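Local coordinates for protein MamA (Candidatus Magnetobacterium bavaricum, PDB 3VTX) that belongs to the tetratricopeptide repeat proteins, all-helical scaffolds that generally serve as platforms for protein-protein interaction, at residues A[47-50]-A[51-54]; A[54-57]-A[58-62]; A[23-26]-A[27-31]; A[9-12]-A[13-17]; A[72-75]-A[76-80]. All coordinates share one frame; numbering follows the deposited sequence. Where two conformers were deposited one is given.

Contact 1 of 5, residues A[47-50]-A[51-54]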
loop_
_atom_site.group_PDB
_atom_site.type_symbol
_atom_site.label_atom_id
_atom_site.label_comp_id
_atom_site.label_asym_id
_atom_site.label_seq_id
_atom_site.Cartn_x
_atom_site.Cartn_y
_atom_site.Cartn_z
ATOM N N LYS A 47 -11.622 2.227 -2.967
ATOM C CA LYS A 47 -11.124 2.597 -1.644
ATOM C C LYS A 47 -12.078 2.197 -0.500
ATOM O O LYS A 47 -11.605 1.866 0.609
ATOM C CB LYS A 47 -10.863 4.075 -1.586
ATOM C CG LYS A 47 -9.698 4.574 -2.342
ATOM C CD LYS A 47 -9.594 6.076 -2.260
ATOM C CE LYS A 47 -8.288 6.544 -2.903
ATOM N NZ LYS A 47 -8.182 8.078 -2.941
ATOM N N THR A 48 -13.384 2.280 -0.766
ATOM C CA THR A 48 -14.401 1.915 0.208
ATOM C C THR A 48 -14.305 0.415 0.519
ATOM O O THR A 48 -14.357 0.049 1.675
ATOM C CB THR A 48 -15.773 2.294 -0.205
ATOM O OG1 THR A 48 -15.810 3.706 -0.520
ATOM C CG2 THR A 48 -16.821 1.964 0.874
ATOM N N TYR A 49 -14.156 -0.414 -0.510
ATOM C CA TYR A 49 -14.002 -1.809 -0.275
ATOM C C TYR A 49 -12.694 -2.081 0.473
ATOM O O TYR A 49 -12.618 -2.984 1.276
ATOM C CB TYR A 49 -14.118 -2.605 -1.598
ATOM C CG TYR A 49 -15.539 -2.918 -2.038
ATOM C CD1 TYR A 49 -16.388 -3.693 -1.223
ATOM C CD2 TYR A 49 -16.012 -2.502 -3.279
ATOM C CE1 TYR A 49 -17.623 -4.100 -1.641
ATOM C CE2 TYR A 49 -17.310 -2.840 -3.689
ATOM C CZ TYR A 49 -18.107 -3.620 -2.854
ATOM O OH TYR A 49 -19.347 -3.977 -3.300
ATOM N N MET A 50 -11.629 -1.323 0.220
ATOM C CA MET A 50 -10.372 -1.536 0.971
ATOM C C MET A 50 -10.586 -1.175 2.437
ATOM O O MET A 50 -10.065 -1.889 3.288
ATOM C CB MET A 50 -9.221 -0.721 0.383
ATOM C CG MET A 50 -8.805 -1.138 -1.014
ATOM S SD MET A 50 -8.242 -2.823 -1.197
ATOM C CE MET A 50 -6.556 -2.686 -0.404
ATOM N N ASP A 51 -11.372 -0.144 2.705
ATOM C CA ASP A 51 -11.677 0.320 4.070
ATOM C C ASP A 51 -12.303 -0.792 4.915
ATOM O O ASP A 51 -12.051 -0.919 6.127
ATOM C CB ASP A 51 -12.609 1.535 4.070
ATOM C CG ASP A 51 -11.927 2.873 3.729
ATOM O OD1 ASP A 51 -10.687 2.989 3.781
ATOM O OD2 ASP A 51 -12.735 3.788 3.409
ATOM N N ILE A 52 -13.123 -1.618 4.281
ATOM C CA ILE A 52 -13.740 -2.703 5.013
ATOM C C ILE A 52 -13.118 -4.074 4.842
ATOM O O ILE A 52 -13.650 -5.080 5.325
ATOM C CB ILE A 52 -15.195 -2.701 4.762
ATOM C CG1 ILE A 52 -15.442 -2.817 3.276
ATOM C CG2 ILE A 52 -15.749 -1.370 5.315
ATOM C CD1 ILE A 52 -16.773 -2.841 2.923
ATOM N N GLY A 53 -11.938 -4.115 4.266
ATOM C CA GLY A 53 -11.120 -5.261 4.195
ATOM C C GLY A 53 -11.555 -6.266 3.146
ATOM O O GLY A 53 -11.406 -7.422 3.319
ATOM N N LEU A 54 -12.080 -5.778 2.039
ATOM C CA LEU A 54 -12.415 -6.613 0.862
ATOM C C LEU A 54 -11.658 -6.232 -0.388
ATOM O O LEU A 54 -12.197 -5.728 -1.381
ATOM C CB LEU A 54 -13.916 -6.500 0.650
ATOM C CG LEU A 54 -14.828 -7.061 1.709
ATOM C CD1 LEU A 54 -16.346 -6.843 1.238
ATOM C CD2 LEU A 54 -14.577 -8.548 1.924
#

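Contact 2 of 5, residues A[54-57]-A[58-62]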
loop_
_atom_site.group_PDB
_atom_site.type_symbol
_atom_site.label_atom_id
_atom_site.label_comp_id
_atom_site.label_asym_id
_atom_site.label_seq_id
_atom_site.Cartn_x
_atom_site.Cartn_y
_atom_site.Cartn_z
ATOM N N LEU A 54 -12.080 -5.778 2.039
ATOM C CA LEU A 54 -12.415 -6.613 0.862
ATOM C C LEU A 54 -11.658 -6.232 -0.388
ATOM O O LEU A 54 -12.197 -5.728 -1.381
ATOM C CB LEU A 54 -13.916 -6.500 0.650
ATOM C CG LEU A 54 -14.828 -7.061 1.709
ATOM C CD1 LEU A 54 -16.346 -6.843 1.238
ATOM C CD2 LEU A 54 -14.577 -8.548 1.924
ATOM N N PRO A 55 -10.344 -6.470 -0.393
ATOM C CA PRO A 55 -9.581 -6.274 -1.563
ATOM C C PRO A 55 -10.102 -7.005 -2.784
ATOM O O PRO A 55 -9.926 -6.482 -3.923
ATOM C CB PRO A 55 -8.192 -6.764 -1.139
ATOM C CG PRO A 55 -8.430 -7.716 -0.054
ATOM C CD PRO A 55 -9.571 -7.115 0.684
ATOM N N ASN A 56 -10.706 -8.185 -2.637
ATOM C CA ASN A 56 -11.191 -8.841 -3.868
ATOM C C ASN A 56 -12.240 -8.003 -4.644
ATOM O O ASN A 56 -12.178 -7.885 -5.865
ATOM C CB ASN A 56 -11.718 -10.197 -3.579
ATOM C CG ASN A 56 -13.201 -10.223 -3.281
ATOM O OD1 ASN A 56 -14.033 -10.474 -4.191
ATOM N ND2 ASN A 56 -13.592 -9.887 -1.997
ATOM N N ASP A 57 -13.131 -7.363 -3.911
ATOM C CA ASP A 57 -14.130 -6.438 -4.482
ATOM C C ASP A 57 -13.497 -5.140 -4.945
ATOM O O ASP A 57 -13.863 -4.576 -5.963
ATOM C CB ASP A 57 -15.254 -6.235 -3.443
ATOM C CG ASP A 57 -16.228 -7.395 -3.402
ATOM O OD1 ASP A 57 -16.886 -7.654 -4.421
ATOM O OD2 ASP A 57 -16.294 -8.064 -2.370
ATOM N N ALA A 58 -12.531 -4.621 -4.169
ATOM C CA ALA A 58 -11.856 -3.434 -4.575
ATOM C C ALA A 58 -11.211 -3.593 -5.940
ATOM O O ALA A 58 -11.311 -2.694 -6.790
ATOM C CB ALA A 58 -10.820 -2.986 -3.484
ATOM N N ILE A 59 -10.530 -4.699 -6.131
ATOM C CA ILE A 59 -9.787 -4.978 -7.374
ATOM C C ILE A 59 -10.739 -4.952 -8.602
ATOM O O ILE A 59 -10.368 -4.469 -9.687
ATOM C CB ILE A 59 -9.032 -6.341 -7.243
ATOM C CG1 ILE A 59 -7.844 -6.199 -6.283
ATOM C CG2 ILE A 59 -8.538 -6.871 -8.681
ATOM C CD1 ILE A 59 -7.300 -7.593 -5.878
ATOM N N GLU A 60 -11.998 -5.379 -8.432
ATOM C CA GLU A 60 -12.944 -5.320 -9.541
ATOM C C GLU A 60 -13.068 -3.893 -10.058
ATOM O O GLU A 60 -13.033 -3.682 -11.278
ATOM C CB GLU A 60 -14.343 -5.879 -9.126
ATOM C CG GLU A 60 -14.229 -7.365 -8.644
ATOM C CD GLU A 60 -15.565 -8.029 -8.206
ATOM O OE1 GLU A 60 -16.586 -7.342 -8.113
ATOM O OE2 GLU A 60 -15.584 -9.276 -7.907
ATOM N N SER A 61 -13.168 -2.886 -9.176
ATOM C CA SER A 61 -13.229 -1.488 -9.567
ATOM C C SER A 61 -11.889 -0.922 -10.018
ATOM O O SER A 61 -11.831 -0.126 -10.923
ATOM C CB SER A 61 -13.818 -0.548 -8.519
ATOM O OG SER A 61 -15.204 -0.799 -8.409
ATOM N N LEU A 62 -10.831 -1.263 -9.314
ATOM C CA LEU A 62 -9.515 -0.720 -9.603
ATOM C C LEU A 62 -9.054 -1.281 -10.977
ATOM O O LEU A 62 -8.353 -0.556 -11.723
ATOM C CB LEU A 62 -8.512 -1.143 -8.513
ATOM C CG LEU A 62 -8.803 -0.476 -7.155
ATOM C CD1 LEU A 62 -8.079 -1.238 -5.984
ATOM C CD2 LEU A 62 -8.320 0.921 -7.212
HETATM O O HOH W 1 -15.743 -2.773 -6.647
#

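Contact 3 of 5, residues A[23-26]-A[27-31]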
loop_
_atom_site.group_PDB
_atom_site.type_symbol
_atom_site.label_atom_id
_atom_site.label_comp_id
_atom_site.label_asym_id
_atom_site.label_seq_id
_atom_site.Cartn_x
_atom_site.Cartn_y
_atom_site.Cartn_z
ATOM N N GLY A 23 -24.081 1.813 2.614
ATOM C CA GLY A 23 -24.691 2.960 1.912
ATOM C C GLY A 23 -23.805 3.673 0.893
ATOM O O GLY A 23 -24.279 4.063 -0.168
ATOM N N ALA A 24 -22.543 3.857 1.242
ATOM C CA ALA A 24 -21.569 4.529 0.387
ATOM C C ALA A 24 -21.461 3.685 -0.865
ATOM O O ALA A 24 -21.499 4.194 -1.956
ATOM C CB ALA A 24 -20.230 4.668 1.075
ATOM N N ILE A 25 -21.273 2.351 -0.742
ATOM C CA ILE A 25 -21.177 1.466 -1.897
ATOM C C ILE A 25 -22.430 1.505 -2.794
ATOM O O ILE A 25 -22.334 1.536 -4.012
ATOM C CB ILE A 25 -20.960 0.031 -1.398
ATOM C CG1 ILE A 25 -19.481 -0.102 -0.891
ATOM C CG2 ILE A 25 -21.147 -0.974 -2.530
ATOM C CD1 ILE A 25 -19.189 -1.302 0.020
ATOM N N ARG A 26 -23.600 1.507 -2.170
ATOM C CA ARG A 26 -24.848 1.649 -2.917
ATOM C C ARG A 26 -24.881 2.907 -3.767
ATOM O O ARG A 26 -25.255 2.839 -4.943
ATOM C CB ARG A 26 -26.080 1.544 -2.017
ATOM C CG ARG A 26 -26.300 0.143 -1.610
ATOM C CD ARG A 26 -27.605 -0.080 -0.805
ATOM N NE ARG A 26 -27.406 0.226 0.589
ATOM C CZ ARG A 26 -27.865 1.277 1.230
ATOM N NH1 ARG A 26 -27.620 1.385 2.525
ATOM N NH2 ARG A 26 -28.619 2.136 0.609
ATOM N N ALA A 27 -24.510 4.024 -3.185
ATOM C CA ALA A 27 -24.504 5.266 -3.903
ATOM C C ALA A 27 -23.491 5.283 -5.084
ATOM O O ALA A 27 -23.821 5.668 -6.201
ATOM C CB ALA A 27 -24.248 6.426 -2.933
ATOM N N TYR A 28 -22.290 4.705 -4.888
ATOM C CA TYR A 28 -21.288 4.695 -5.918
ATOM C C TYR A 28 -21.646 3.747 -7.027
ATOM O O TYR A 28 -21.467 4.067 -8.248
ATOM C CB TYR A 28 -19.946 4.340 -5.272
ATOM C CG TYR A 28 -19.327 5.337 -4.279
ATOM C CD1 TYR A 28 -19.380 6.708 -4.467
ATOM C CD2 TYR A 28 -18.594 4.889 -3.195
ATOM C CE1 TYR A 28 -18.836 7.568 -3.556
ATOM C CE2 TYR A 28 -17.972 5.760 -2.329
ATOM C CZ TYR A 28 -18.080 7.098 -2.531
ATOM O OH TYR A 28 -17.453 7.925 -1.666
ATOM N N LYS A 29 -22.296 2.628 -6.665
ATOM C CA LYS A 29 -22.776 1.702 -7.633
ATOM C C LYS A 29 -23.871 2.348 -8.521
ATOM O O LYS A 29 -23.964 2.008 -9.731
ATOM C CB LYS A 29 -23.237 0.405 -7.047
ATOM C CG LYS A 29 -22.115 -0.551 -6.558
ATOM C CD LYS A 29 -22.622 -1.806 -5.958
ATOM C CE LYS A 29 -21.548 -2.770 -5.566
ATOM N NZ LYS A 29 -22.170 -3.962 -4.926
ATOM N N LYS A 30 -24.692 3.191 -7.903
ATOM C CA LYS A 30 -25.785 3.877 -8.626
ATOM C C LYS A 30 -25.124 4.849 -9.655
ATOM O O LYS A 30 -25.518 4.840 -10.829
ATOM C CB LYS A 30 -26.670 4.595 -7.660
ATOM C CG LYS A 30 -27.872 5.357 -8.399
ATOM C CD LYS A 30 -29.140 5.452 -7.573
ATOM C CE LYS A 30 -30.375 5.828 -8.471
ATOM N NZ LYS A 30 -30.469 4.842 -9.625
ATOM N N VAL A 31 -24.092 5.569 -9.235
ATOM C CA VAL A 31 -23.310 6.420 -10.154
ATOM C C VAL A 31 -22.841 5.615 -11.359
ATOM O O VAL A 31 -22.989 6.035 -12.524
ATOM C CB VAL A 31 -22.163 7.087 -9.483
ATOM C CG1 VAL A 31 -21.249 7.815 -10.541
ATOM C CG2 VAL A 31 -22.587 8.023 -8.423
#

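Contact 4 of 5, residues A[9-12]-A[13-17]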
loop_
_atom_site.group_PDB
_atom_site.type_symbol
_atom_site.label_atom_id
_atom_site.label_comp_id
_atom_site.label_asym_id
_atom_site.label_seq_id
_atom_site.Cartn_x
_atom_site.Cartn_y
_atom_site.Cartn_z
ATOM N N MET A 9 -22.671 10.667 -6.112
ATOM C CA MET A 9 -21.323 10.678 -5.593
ATOM C C MET A 9 -21.268 11.398 -4.230
ATOM O O MET A 9 -20.612 10.928 -3.318
ATOM C CB MET A 9 -20.330 11.256 -6.605
ATOM C CG MET A 9 -18.900 10.859 -6.302
ATOM S SD MET A 9 -17.721 11.687 -7.460
ATOM C CE MET A 9 -18.600 11.549 -9.051
ATOM N N ASP A 10 -21.905 12.571 -4.063
ATOM C CA ASP A 10 -21.926 13.294 -2.733
ATOM C C ASP A 10 -22.512 12.463 -1.608
ATOM O O ASP A 10 -22.049 12.475 -0.462
ATOM C CB ASP A 10 -22.808 14.576 -2.763
ATOM C CG ASP A 10 -23.120 15.132 -1.323
ATOM O OD1 ASP A 10 -22.142 15.498 -0.616
ATOM O OD2 ASP A 10 -24.324 15.177 -0.890
ATOM N N ILE A 11 -23.631 11.806 -1.898
ATOM C CA ILE A 11 -24.279 10.911 -0.901
ATOM C C ILE A 11 -23.257 9.855 -0.479
ATOM O O ILE A 11 -22.980 9.656 0.710
ATOM C CB ILE A 11 -25.575 10.273 -1.452
ATOM C CG1 ILE A 11 -26.675 11.347 -1.601
ATOM C CG2 ILE A 11 -26.095 9.164 -0.517
ATOM C CD1 ILE A 11 -27.778 10.972 -2.550
ATOM N N GLY A 12 -22.602 9.255 -1.466
ATOM C CA GLY A 12 -21.617 8.213 -1.124
ATOM C C GLY A 12 -20.495 8.734 -0.258
ATOM O O GLY A 12 -20.089 8.111 0.713
ATOM N N ASP A 13 -19.979 9.917 -0.616
ATOM C CA ASP A 13 -18.866 10.464 0.132
ATOM C C ASP A 13 -19.237 10.683 1.581
ATOM O O ASP A 13 -18.452 10.447 2.474
ATOM C CB ASP A 13 -18.447 11.790 -0.496
ATOM C CG ASP A 13 -17.742 11.611 -1.791
ATOM O OD1 ASP A 13 -17.208 10.496 -2.074
ATOM O OD2 ASP A 13 -17.638 12.604 -2.538
ATOM N N LYS A 14 -20.424 11.222 1.798
ATOM C CA LYS A 14 -20.875 11.595 3.141
ATOM C C LYS A 14 -21.186 10.310 3.957
ATOM O O LYS A 14 -20.943 10.236 5.138
ATOM C CB LYS A 14 -22.156 12.420 3.056
ATOM C CG LYS A 14 -21.975 13.927 2.901
ATOM C CD LYS A 14 -23.215 14.570 2.279
ATOM C CE LYS A 14 -24.486 14.395 3.126
ATOM N NZ LYS A 14 -25.449 15.551 2.832
ATOM N N LYS A 15 -21.760 9.323 3.289
ATOM C CA LYS A 15 -21.947 8.011 3.961
ATOM C C LYS A 15 -20.651 7.337 4.320
ATOM O O LYS A 15 -20.513 6.823 5.415
ATOM C CB LYS A 15 -22.869 7.141 3.121
ATOM C CG LYS A 15 -24.331 7.551 3.239
ATOM C CD LYS A 15 -25.317 6.646 2.509
ATOM C CE LYS A 15 -26.773 7.154 2.541
ATOM N NZ LYS A 15 -27.752 6.121 2.018
ATOM N N ARG A 16 -19.664 7.357 3.427
ATOM C CA ARG A 16 -18.411 6.797 3.717
ATOM C C ARG A 16 -17.777 7.505 4.979
ATOM O O ARG A 16 -17.294 6.864 5.927
ATOM C CB ARG A 16 -17.508 6.935 2.492
ATOM C CG ARG A 16 -16.183 6.212 2.660
ATOM C CD ARG A 16 -15.333 6.404 1.439
ATOM N NE ARG A 16 -14.035 5.867 1.709
ATOM C CZ ARG A 16 -12.927 6.247 1.121
ATOM N NH1 ARG A 16 -11.807 5.699 1.506
ATOM N NH2 ARG A 16 -12.928 7.220 0.214
ATOM N N THR A 17 -17.866 8.825 4.996
ATOM C CA THR A 17 -17.243 9.582 6.118
ATOM C C THR A 17 -17.837 9.159 7.479
ATOM O O THR A 17 -17.111 8.908 8.464
ATOM C CB THR A 17 -17.383 11.076 5.829
ATOM O OG1 THR A 17 -16.534 11.368 4.710
ATOM C CG2 THR A 17 -16.985 11.924 7.036
#

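Contact 5 of 5, residues A[72-75]-A[76-80]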
loop_
_atom_site.group_PDB
_atom_site.type_symbol
_atom_site.label_atom_id
_atom_site.label_comp_id
_atom_site.label_asym_id
_atom_site.label_seq_id
_atom_site.Cartn_x
_atom_site.Cartn_y
_atom_site.Cartn_z
ATOM N N SER A 72 -2.429 7.289 -12.512
ATOM C CA SER A 72 -2.575 7.558 -11.097
ATOM C C SER A 72 -1.662 6.563 -10.300
ATOM O O SER A 72 -1.951 5.301 -10.247
ATOM C CB SER A 72 -4.031 7.330 -10.634
ATOM O OG SER A 72 -4.157 7.233 -9.214
ATOM N N ALA A 73 -0.621 7.082 -9.705
ATOM C CA ALA A 73 0.295 6.236 -8.909
ATOM C C ALA A 73 -0.496 5.553 -7.764
ATOM O O ALA A 73 -0.302 4.359 -7.464
ATOM C CB ALA A 73 1.498 7.009 -8.368
ATOM N N GLU A 74 -1.363 6.314 -7.148
ATOM C CA GLU A 74 -2.162 5.817 -5.994
ATOM C C GLU A 74 -3.032 4.646 -6.404
ATOM O O GLU A 74 -3.108 3.656 -5.684
ATOM C CB GLU A 74 -3.010 6.928 -5.380
ATOM C CG GLU A 74 -3.789 6.489 -4.144
ATOM C CD GLU A 74 -4.776 7.492 -3.533
ATOM O OE1 GLU A 74 -5.578 8.117 -4.266
ATOM O OE2 GLU A 74 -4.838 7.495 -2.275
ATOM N N ALA A 75 -3.728 4.772 -7.527
ATOM C CA ALA A 75 -4.549 3.662 -7.974
ATOM C C ALA A 75 -3.753 2.363 -8.151
ATOM O O ALA A 75 -4.205 1.306 -7.749
ATOM C CB ALA A 75 -5.294 4.021 -9.245
ATOM N N TYR A 76 -2.597 2.453 -8.805
ATOM C CA TYR A 76 -1.704 1.341 -8.954
ATOM C C TYR A 76 -1.215 0.803 -7.598
ATOM O O TYR A 76 -1.077 -0.426 -7.451
ATOM C CB TYR A 76 -0.576 1.669 -9.927
ATOM C CG TYR A 76 -0.963 1.584 -11.384
ATOM C CD1 TYR A 76 -1.279 0.370 -11.958
ATOM C CD2 TYR A 76 -0.968 2.736 -12.208
ATOM C CE1 TYR A 76 -1.628 0.298 -13.301
ATOM C CE2 TYR A 76 -1.296 2.650 -13.549
ATOM C CZ TYR A 76 -1.602 1.460 -14.084
ATOM O OH TYR A 76 -1.901 1.343 -15.452
ATOM N N TYR A 77 -0.905 1.699 -6.669
ATOM C CA TYR A 77 -0.448 1.295 -5.362
ATOM C C TYR A 77 -1.553 0.483 -4.690
ATOM O O TYR A 77 -1.275 -0.518 -4.041
ATOM C CB TYR A 77 -0.073 2.538 -4.509
ATOM C CG TYR A 77 0.167 2.181 -3.034
ATOM C CD1 TYR A 77 1.295 1.412 -2.626
ATOM C CD2 TYR A 77 -0.763 2.543 -2.063
ATOM C CE1 TYR A 77 1.458 1.117 -1.311
ATOM C CE2 TYR A 77 -0.594 2.203 -0.695
ATOM C CZ TYR A 77 0.520 1.473 -0.379
ATOM O OH TYR A 77 0.751 1.085 0.928
ATOM N N ILE A 78 -2.786 0.970 -4.745
ATOM C CA ILE A 78 -3.886 0.310 -4.059
ATOM C C ILE A 78 -4.165 -1.002 -4.743
ATOM O O ILE A 78 -4.315 -2.008 -4.075
ATOM C CB ILE A 78 -5.143 1.170 -3.960
ATOM C CG1 ILE A 78 -4.854 2.483 -3.190
ATOM C CG2 ILE A 78 -6.274 0.308 -3.331
ATOM C CD1 ILE A 78 -5.999 3.578 -3.256
ATOM N N LEU A 79 -4.139 -1.016 -6.066
ATOM C CA LEU A 79 -4.345 -2.232 -6.845
ATOM C C LEU A 79 -3.264 -3.232 -6.525
ATOM O O LEU A 79 -3.514 -4.390 -6.296
ATOM C CB LEU A 79 -4.307 -1.929 -8.347
ATOM C CG LEU A 79 -4.419 -3.146 -9.327
ATOM C CD1 LEU A 79 -5.667 -3.994 -8.995
ATOM C CD2 LEU A 79 -4.436 -2.679 -10.842
ATOM N N GLY A 80 -2.028 -2.779 -6.508
ATOM C CA GLY A 80 -0.952 -3.753 -6.191
ATOM C C GLY A 80 -0.967 -4.248 -4.755
ATOM O O GLY A 80 -0.773 -5.434 -4.502
#

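Contact 1 of 5, residues A[47-50]-A[51-54]
The ring of Tyr49 is met obliquely by methyl groups from the turn that follows its helix. Leu54 CD1 lies 4.0 Å from Tyr49 CD1. Ile52 CD1 comes in at the same ring atom, but in one of two conformers, so this touch is less certain. The turn is a Schellman motif. It ends helix 39-51 of this tetratricopeptide repeat protein and leads into helix 55-68.

Tyr49 CG is anti to the carbonyl carbon (chi1 -83°), which swings the ring out beside the leucine branch. The ring also packs on Ile25 of helix 21-34. Asp51 CG sits 3.3 Å from Lys47 O, and the carboxylate makes a salt bridge with Arg16 of helix 5-18.

Two backbone bonds close the motif. Leu54 N reaches back to Tyr49 O over 2.9 Å, in a fairly straight bond of 161°. Ile52 N makes only weak bonds, to Thr48 O and Tyr49 O. Gly53 is the C-prime residue, and its positive phi of 77° takes the chain out of the right-handed helix. The second bond of the motif, Gly53 N to Met50 O at 3.1 Å, has its donor above the carbonyl plane.

Contact 2 of 5, residues A[54-57]-A[58-62]
The carboxylates of Asp57 and Glu60 run alongside each other, with Asp57 OD1 3.7 Å from Glu60 OE1. Their planes are turned 73° apart. Both belong to the beginning of helix 55-68, one of the antiparallel-packed helices of a tetratricopeptide repeat array. Two negative groups this close would probably raise each other's affinity for a proton. The nearby helix N terminus would probably work the other way.

The next shell helps place these groups. Glu60 CG is turned back toward the N terminus of the helix (chi1 -59°), which lays the chain along the preceding turn, with CG 3.5 Å from Asn56 O. The other oxygen of the aspartate, Asp57 OD2, takes a weak bond from Asn56 ND2. On the apolar side, Ile59 CG1 lies 3.2 Å from Pro55 O, the oxygen that also accepts the Ile59 N-H.

Further out, the backbone sets the frame. Leu54 is at the N-cap position. Its O accepts Ala58 N at 3.0 Å. Ala58 CB is near Leu54 O and Pro55 O and packs on Met50 of helix 39-51. Ile59 turns to Ala82 and Asn83 of helix 73-85. The first turn is therefore held between its two neighbouring helices.

A water ties the turn to the next one. It donates to Asp57 O at 2.7 Å and is hydrogen-bonded to Ser61 OG, also at 2.7 Å.

Contact 3 of 5, residues A[23-26]-A[27-31]
Ile25 lays its CG2 methyl along the aliphatic chain of Lys29, one turn further on. The methyl rests against two of the lysine methylenes. Ile25 CG2 is 3.6 Å from Lys29 CE and 3.8 Å from Lys29 CD. The site is in helix 21-34, within a tetratricopeptide repeat, where antiparallel helices pack in succession. The lysine is extended beyond CG, which carries its amine past the isoleucine to a weak hydrogen bond with Tyr49 OH.

On another side of the helix, Tyr28 leans back over the preceding turn. Its CG is on the backbone-N side (chi1 -66°), and the ring passes obliquely by a carbonyl, with Tyr28 CD2 3.2 Å from Ala24 O. That oxygen is at the same time the acceptor for Tyr28 N, at 3.1 Å. Tyr28 CE2 lies 4.2 Å from Ala24 CB. Tyr28 OH is hydrogen-bonded to Asp13 of helix 5-18, and the ring also packs on Thr41 of helix 39-51. Tyr28 thus joins three successive helices. Ala24 and Tyr28 fit the small-residue and aromatic positions of the tetratricopeptide signature.

Arg26 folds back toward the start of the helix instead. The bend at chi3 (-83°) turns its guanidinium over the chain, and a salt bridge from NE to Asp22 OD2 holds it there. One face of the group lies over the backbone, with Gly23 CA 3.4 Å above its plane and offset toward the rim.

Contact 4 of 5, residues A[9-12]-A[13-17]
Ile11 turns its CG2 branch to the side away from the backbone N (chi1 -70°, measured to CG1), and Lys15 leaves its CA on the backbone-N side. With Lys15 extended beyond CG, the isoleucine branch and the lysine chain run along together. Ile11 CG2 is 3.7 Å from Lys15 CE. The lysine thus lends its methylene groups to the isoleucine while its amine continues past.

Lys14 takes another course. A bend at chi3 (61°) folds it across the side chain of Asp10. In the conformer given for Asp10, Lys14 CD approaches the carboxylate, and Lys14 NZ forms only a long salt bridge of 3.9 Å to Asp10 OD2. Asp10 has two conformers, so the whole contact between these two side chains is doubtful.

Asp13 CG lies 3.3 Å from Met9 O. The carboxylate has partners on both oxygens. OD1 is the atom that pairs with Tyr28 of helix 21-34, and OD2 makes a salt bridge with Lys44 of helix 39-51. Arg16 runs out toward its salt-bridge partner Asp51.

The backbone beneath is regular. Arg16 N bonds to Gly12 O at 2.8 Å. Gly12 has no side chain, and helix 21-34 comes close here through Ala24. Close approach of neighbouring helices at a glycine and an alanine is characteristic of the tetratricopeptide repeat, whose signature has small residues at such positions.

Contact 5 of 5, residues A[72-75]-A[76-80]
Tyr76 N bonds to Ser72 O at 3.3 Å, starting the run of alpha-helical bonds in helix 73-85. The bond is long but nearly straight (174°). Tyr77 N to Ala73 O follows at 2.8 Å, then Ile78 N to Glu74 O at 2.9 Å. Ser72 is the N-cap residue. Its OG accepts Ala75 N at 3.0 Å, capping an amide of the first turn.

The end methyl of Ile78 lies beside the glutamate chain, with Glu74 CG 3.8 Å from Ile78 CD1. Glu74 CG stands opposite the backbone N (chi1 -177°), which places it against that methyl while the carboxylate carries on to a salt bridge with Lys47 of helix 39-51.

The two tyrosines diverge. Tyr76 CD2 comes within 3.4 Å of Ser72 O, which is oblique to the ring, and Tyr76 packs against Ala99 and Leu102 of helix 89-102. Tyr77 has Glu74 O at its ring edge and turns to Tyr106 and helix 107-119. Ala75 faces Phe65 of helix 55-68. Tyr76, Leu79 and Gly80 fit the large-aromatic, leucine and glycine positions in the first helix of the tetratricopeptide repeat signature.

All five contacts are local, and they follow the chain in the order 4, 3, 1, 2, 5. None nests in another. Contact 4 lies on helix 5-18 and contact 3 on helix 21-34, and they pack together with centres about 9 Å apart. Contact 1 closes the turn after helix 39-51. It touches all four others, so it is the hub of the group. Contact 2 begins at Leu54, where contact 1 ends, and opens helix 55-68. Contact 5 starts helix 73-85 and meets contact 2 through Leu62 on Ile78. Contacts 3 and 4 touch neither contact 2 nor contact 5. Together they tie five successive helices of the N-terminal half into one superhelical stack.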